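Local atomic coordinates of probable arabinosyltransferase B (Mycobacterium tuberculosis H37Rv, PDB entry 7BVF), a protein that transfers arabinose units to build the arabinan of cell-wall arabinogalactan and is bound here by ethambutol. Residues 643-655 and 721-735. Sequence-based numbering, arbitrary orientation.
Sequences TNGWWYVSSYGVP and SMVAGIVRQYPTYSN
G653 and G725 bring the two backbones together, their CA atoms 4.2 Å apart where the irregular loop 643-655 meets the final turns of helix 706-727. G653, at a positive phi of 110°, packs its backbone on the helix, its C 3.9 Å from G725 CA. R728, the first residue beyond the helical backbone angles, turns back to this loop: from NE, 2.8 Å away, it donates to G653 O, in the carbonyl plane on a lone pair, while NH2 adds a weak bond to the same oxygen. A chi1 of 78°, which sets CG between the backbone N and the carbonyl carbon, and a chain extended from CG to NE together carry the guanidinium to that oxygen. N644 ND2 donates to S721 OG at 3.3 Å, almost straight at 177° and in the amide plane; that hydroxyl also bonds V717 O, one turn earlier. The loop comes after helix 622-639, part of a predicted transmembrane stretch; by sequence it belongs to the GT-C-type region and 721-735 to the EmbC C-terminal family, so the contact is consistent with a join between these two parts at the end of helix 706-727. M722, bent at chi2 and chi3, sets SD over one face of the W646 indole, 4.3 Å from the five-ring centroid and offset toward the rim, a Met-aromatic contact; W290 of helix 278-293 touches both side chains. Further along, Y733 presents its ring edge to Y652, CD2 to CD2 at 4.0 Å, and its CE2 lies 3.8 Å from V649 CB. N735 ND2 reaches S650 OG at 3.0 Å, but the bond is weak.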
# COMPACT_ATOMS: atom_id res chain seq x y z
N THR A 643 -16.22 -8.28 -1.48
CA THR A 643 -17.54 -7.76 -1.79
C THR A 643 -18.08 -8.36 -3.08
O THR A 643 -17.37 -9.02 -3.84
CB THR A 643 -17.50 -6.24 -1.90
OG1 THR A 643 -16.83 -5.87 -3.11
CG2 THR A 643 -16.76 -5.64 -0.72
N ASN A 644 -19.36 -8.11 -3.33
CA ASN A 644 -20.03 -8.51 -4.56
C ASN A 644 -20.24 -7.31 -5.47
O ASN A 644 -21.27 -7.17 -6.13
CB ASN A 644 -21.36 -9.18 -4.24
CG ASN A 644 -22.00 -9.82 -5.45
OD1 ASN A 644 -21.33 -10.14 -6.42
ND2 ASN A 644 -23.31 -10.00 -5.40
N GLY A 645 -19.26 -6.41 -5.52
CA GLY A 645 -19.43 -5.14 -6.18
C GLY A 645 -19.14 -5.19 -7.67
O GLY A 645 -18.22 -5.87 -8.12
N TRP A 646 -19.96 -4.47 -8.43
CA TRP A 646 -19.75 -4.24 -9.85
C TRP A 646 -19.46 -2.76 -10.07
O TRP A 646 -19.32 -1.98 -9.13
CB TRP A 646 -20.97 -4.70 -10.65
CG TRP A 646 -21.38 -6.11 -10.38
CD1 TRP A 646 -22.17 -6.54 -9.36
CD2 TRP A 646 -21.04 -7.27 -11.14
NE1 TRP A 646 -22.34 -7.90 -9.43
CE2 TRP A 646 -21.65 -8.37 -10.52
CE3 TRP A 646 -20.26 -7.48 -12.28
CZ2 TRP A 646 -21.51 -9.67 -11.00
CZ3 TRP A 646 -20.13 -8.77 -12.76
CH2 TRP A 646 -20.75 -9.85 -12.12
N TRP A 647 -19.36 -2.38 -11.34
CA TRP A 647 -18.91 -1.05 -11.72
C TRP A 647 -20.03 -0.01 -11.70
O TRP A 647 -21.07 -0.21 -11.07
CB TRP A 647 -18.24 -1.09 -13.09
CG TRP A 647 -16.87 -1.69 -13.02
CD1 TRP A 647 -16.47 -2.87 -13.58
CD2 TRP A 647 -15.74 -1.17 -12.32
NE1 TRP A 647 -15.15 -3.10 -13.28
CE2 TRP A 647 -14.68 -2.07 -12.51
CE3 TRP A 647 -15.52 -0.02 -11.56
CZ2 TRP A 647 -13.42 -1.86 -11.97
CZ3 TRP A 647 -14.26 0.19 -11.03
CH2 TRP A 647 -13.23 -0.73 -11.23
N TYR A 648 -19.80 1.11 -12.38
CA TYR A 648 -20.51 2.38 -12.22
C TYR A 648 -22.02 2.26 -12.04
O TYR A 648 -22.53 2.60 -10.97
CB TYR A 648 -20.17 3.24 -13.45
CG TYR A 648 -20.96 4.51 -13.64
CD1 TYR A 648 -21.09 5.43 -12.61
CD2 TYR A 648 -21.54 4.80 -14.86
CE1 TYR A 648 -21.80 6.60 -12.80
CE2 TYR A 648 -22.25 5.96 -15.05
CZ TYR A 648 -22.38 6.85 -14.02
OH TYR A 648 -23.09 8.02 -14.21
N VAL A 649 -22.75 1.75 -13.02
CA VAL A 649 -24.20 1.64 -12.92
C VAL A 649 -24.65 0.19 -12.95
O VAL A 649 -25.86 -0.08 -13.02
CB VAL A 649 -24.91 2.45 -14.02
CG1 VAL A 649 -24.90 3.91 -13.68
CG2 VAL A 649 -24.26 2.21 -15.36
N SER A 650 -23.73 -0.75 -12.91
CA SER A 650 -24.06 -2.16 -12.82
C SER A 650 -24.27 -2.61 -11.39
O SER A 650 -24.67 -3.75 -11.16
CB SER A 650 -22.96 -3.00 -13.47
OG SER A 650 -22.82 -2.68 -14.84
N SER A 651 -24.01 -1.73 -10.42
CA SER A 651 -24.13 -2.04 -9.01
C SER A 651 -25.45 -1.57 -8.42
O SER A 651 -25.62 -1.60 -7.20
CB SER A 651 -22.98 -1.40 -8.24
OG SER A 651 -22.98 0.00 -8.41
N TYR A 652 -26.39 -1.12 -9.26
CA TYR A 652 -27.67 -0.62 -8.78
C TYR A 652 -28.57 -1.79 -8.45
O TYR A 652 -29.21 -2.36 -9.34
CB TYR A 652 -28.32 0.28 -9.83
CG TYR A 652 -27.74 1.67 -9.92
CD1 TYR A 652 -26.53 1.99 -9.33
CD2 TYR A 652 -28.41 2.66 -10.61
CE1 TYR A 652 -26.01 3.25 -9.43
CE2 TYR A 652 -27.90 3.93 -10.71
CZ TYR A 652 -26.70 4.22 -10.12
OH TYR A 652 -26.18 5.49 -10.21
N GLY A 653 -28.63 -2.17 -7.18
CA GLY A 653 -29.59 -3.13 -6.70
C GLY A 653 -29.00 -4.46 -6.28
O GLY A 653 -29.69 -5.22 -5.58
N VAL A 654 -27.77 -4.77 -6.67
CA VAL A 654 -27.19 -6.08 -6.37
C VAL A 654 -27.00 -6.18 -4.86
O VAL A 654 -26.69 -5.18 -4.21
CB VAL A 654 -25.88 -6.31 -7.14
CG1 VAL A 654 -26.10 -6.05 -8.62
CG2 VAL A 654 -24.78 -5.43 -6.62
N PRO A 655 -27.24 -7.36 -4.27
CA PRO A 655 -27.39 -7.44 -2.81
C PRO A 655 -26.20 -6.99 -1.97
O PRO A 655 -26.32 -6.02 -1.21
CB PRO A 655 -27.67 -8.93 -2.59
CG PRO A 655 -28.35 -9.35 -3.83
CD PRO A 655 -27.65 -8.61 -4.92
N SER A 721 -27.32 -12.36 -9.30
CA SER A 721 -27.03 -10.99 -8.90
C SER A 721 -27.75 -9.99 -9.79
O SER A 721 -28.48 -9.11 -9.30
CB SER A 721 -25.52 -10.74 -8.93
OG SER A 721 -24.88 -11.45 -7.90
N MET A 722 -27.59 -10.11 -11.11
CA MET A 722 -28.20 -9.15 -12.02
C MET A 722 -29.71 -9.30 -12.07
O MET A 722 -30.44 -8.31 -12.21
CB MET A 722 -27.60 -9.29 -13.41
CG MET A 722 -26.09 -9.37 -13.43
SD MET A 722 -25.27 -8.24 -12.30
CE MET A 722 -25.40 -6.70 -13.18
N VAL A 723 -30.23 -10.53 -11.95
CA VAL A 723 -31.68 -10.69 -11.97
C VAL A 723 -32.30 -10.06 -10.73
O VAL A 723 -33.35 -9.41 -10.80
CB VAL A 723 -32.06 -12.17 -12.10
CG1 VAL A 723 -33.54 -12.36 -11.83
CG2 VAL A 723 -31.72 -12.67 -13.49
N ALA A 724 -31.66 -10.21 -9.57
CA ALA A 724 -32.17 -9.59 -8.35
C ALA A 724 -31.96 -8.09 -8.34
O ALA A 724 -32.69 -7.38 -7.64
CB ALA A 724 -31.50 -10.21 -7.12
N GLY A 725 -30.98 -7.58 -9.08
CA GLY A 725 -30.86 -6.15 -9.25
C GLY A 725 -31.86 -5.55 -10.22
O GLY A 725 -32.16 -4.36 -10.13
N ILE A 726 -32.35 -6.35 -11.16
CA ILE A 726 -33.40 -5.88 -12.07
C ILE A 726 -34.76 -5.93 -11.40
O ILE A 726 -35.58 -5.02 -11.55
CB ILE A 726 -33.39 -6.70 -13.37
CG1 ILE A 726 -32.14 -6.41 -14.19
CG2 ILE A 726 -34.63 -6.43 -14.19
CD1 ILE A 726 -32.11 -7.13 -15.50
N VAL A 727 -35.03 -7.00 -10.64
CA VAL A 727 -36.36 -7.18 -10.06
C VAL A 727 -36.66 -6.08 -9.05
O VAL A 727 -37.60 -5.30 -9.22
CB VAL A 727 -36.48 -8.57 -9.42
CG1 VAL A 727 -37.70 -8.63 -8.52
CG2 VAL A 727 -36.57 -9.63 -10.49
N ARG A 728 -35.87 -6.00 -7.99
CA ARG A 728 -35.95 -4.83 -7.13
C ARG A 728 -35.28 -3.66 -7.82
O ARG A 728 -34.35 -3.83 -8.61
CB ARG A 728 -35.33 -5.12 -5.77
CG ARG A 728 -33.82 -5.08 -5.72
CD ARG A 728 -33.33 -5.67 -4.40
NE ARG A 728 -32.01 -5.18 -4.02
CZ ARG A 728 -31.53 -5.26 -2.78
NH1 ARG A 728 -32.25 -5.80 -1.81
NH2 ARG A 728 -30.32 -4.79 -2.51
N GLN A 729 -35.74 -2.47 -7.54
CA GLN A 729 -35.04 -1.37 -8.24
C GLN A 729 -35.53 -1.24 -9.65
O GLN A 729 -34.75 -1.07 -10.49
CB GLN A 729 -33.57 -1.74 -8.26
CG GLN A 729 -32.68 -0.63 -7.76
CD GLN A 729 -32.30 0.20 -8.93
OE1 GLN A 729 -32.39 -0.26 -10.04
NE2 GLN A 729 -31.87 1.41 -8.68
N TYR A 730 -36.83 -1.31 -9.82
CA TYR A 730 -37.56 -1.19 -11.09
C TYR A 730 -38.86 -0.51 -10.71
O TYR A 730 -39.44 -1.13 -9.87
CB TYR A 730 -38.01 -2.56 -11.56
CG TYR A 730 -39.13 -2.50 -12.55
CD1 TYR A 730 -38.91 -2.63 -13.88
CD2 TYR A 730 -40.43 -2.34 -12.15
CE1 TYR A 730 -39.93 -2.51 -14.79
CE2 TYR A 730 -41.46 -2.20 -13.04
CZ TYR A 730 -41.20 -2.28 -14.37
OH TYR A 730 -42.21 -2.16 -15.21
N PRO A 731 -39.37 0.62 -11.27
CA PRO A 731 -39.28 1.00 -12.64
C PRO A 731 -38.14 1.98 -12.85
O PRO A 731 -38.07 2.44 -13.86
CB PRO A 731 -40.47 1.88 -12.90
CG PRO A 731 -41.27 1.69 -11.71
CD PRO A 731 -40.24 1.55 -10.64
N THR A 732 -37.19 2.06 -11.94
CA THR A 732 -36.06 3.01 -12.01
C THR A 732 -34.92 2.44 -12.85
O THR A 732 -35.08 1.47 -13.45
CB THR A 732 -35.84 3.75 -10.68
OG1 THR A 732 -34.60 4.44 -10.66
CG2 THR A 732 -35.88 2.89 -9.44
N TYR A 733 -33.75 3.04 -12.84
CA TYR A 733 -32.73 2.61 -13.78
C TYR A 733 -32.11 1.27 -13.39
O TYR A 733 -31.74 1.07 -12.23
CB TYR A 733 -31.64 3.67 -13.89
CG TYR A 733 -30.58 3.33 -14.91
CD1 TYR A 733 -30.78 3.56 -16.25
CD2 TYR A 733 -29.37 2.77 -14.52
CE1 TYR A 733 -29.82 3.25 -17.18
CE2 TYR A 733 -28.40 2.46 -15.44
CZ TYR A 733 -28.63 2.70 -16.77
OH TYR A 733 -27.68 2.39 -17.70
N SER A 734 -31.99 0.38 -14.37
CA SER A 734 -31.15 -0.81 -14.28
C SER A 734 -30.64 -1.11 -15.68
O SER A 734 -31.17 -0.61 -16.67
CB SER A 734 -31.90 -2.01 -13.71
OG SER A 734 -33.15 -2.20 -14.36
N ASN A 735 -29.59 -1.93 -15.75
CA ASN A 735 -28.97 -2.24 -17.04
C ASN A 735 -29.94 -2.97 -17.96
O ASN A 735 -30.13 -2.58 -19.12
CB ASN A 735 -27.71 -3.07 -16.83
CG ASN A 735 -26.45 -2.24 -16.91
OD1 ASN A 735 -26.47 -1.12 -17.40
ND2 ASN A 735 -25.35 -2.80 -16.44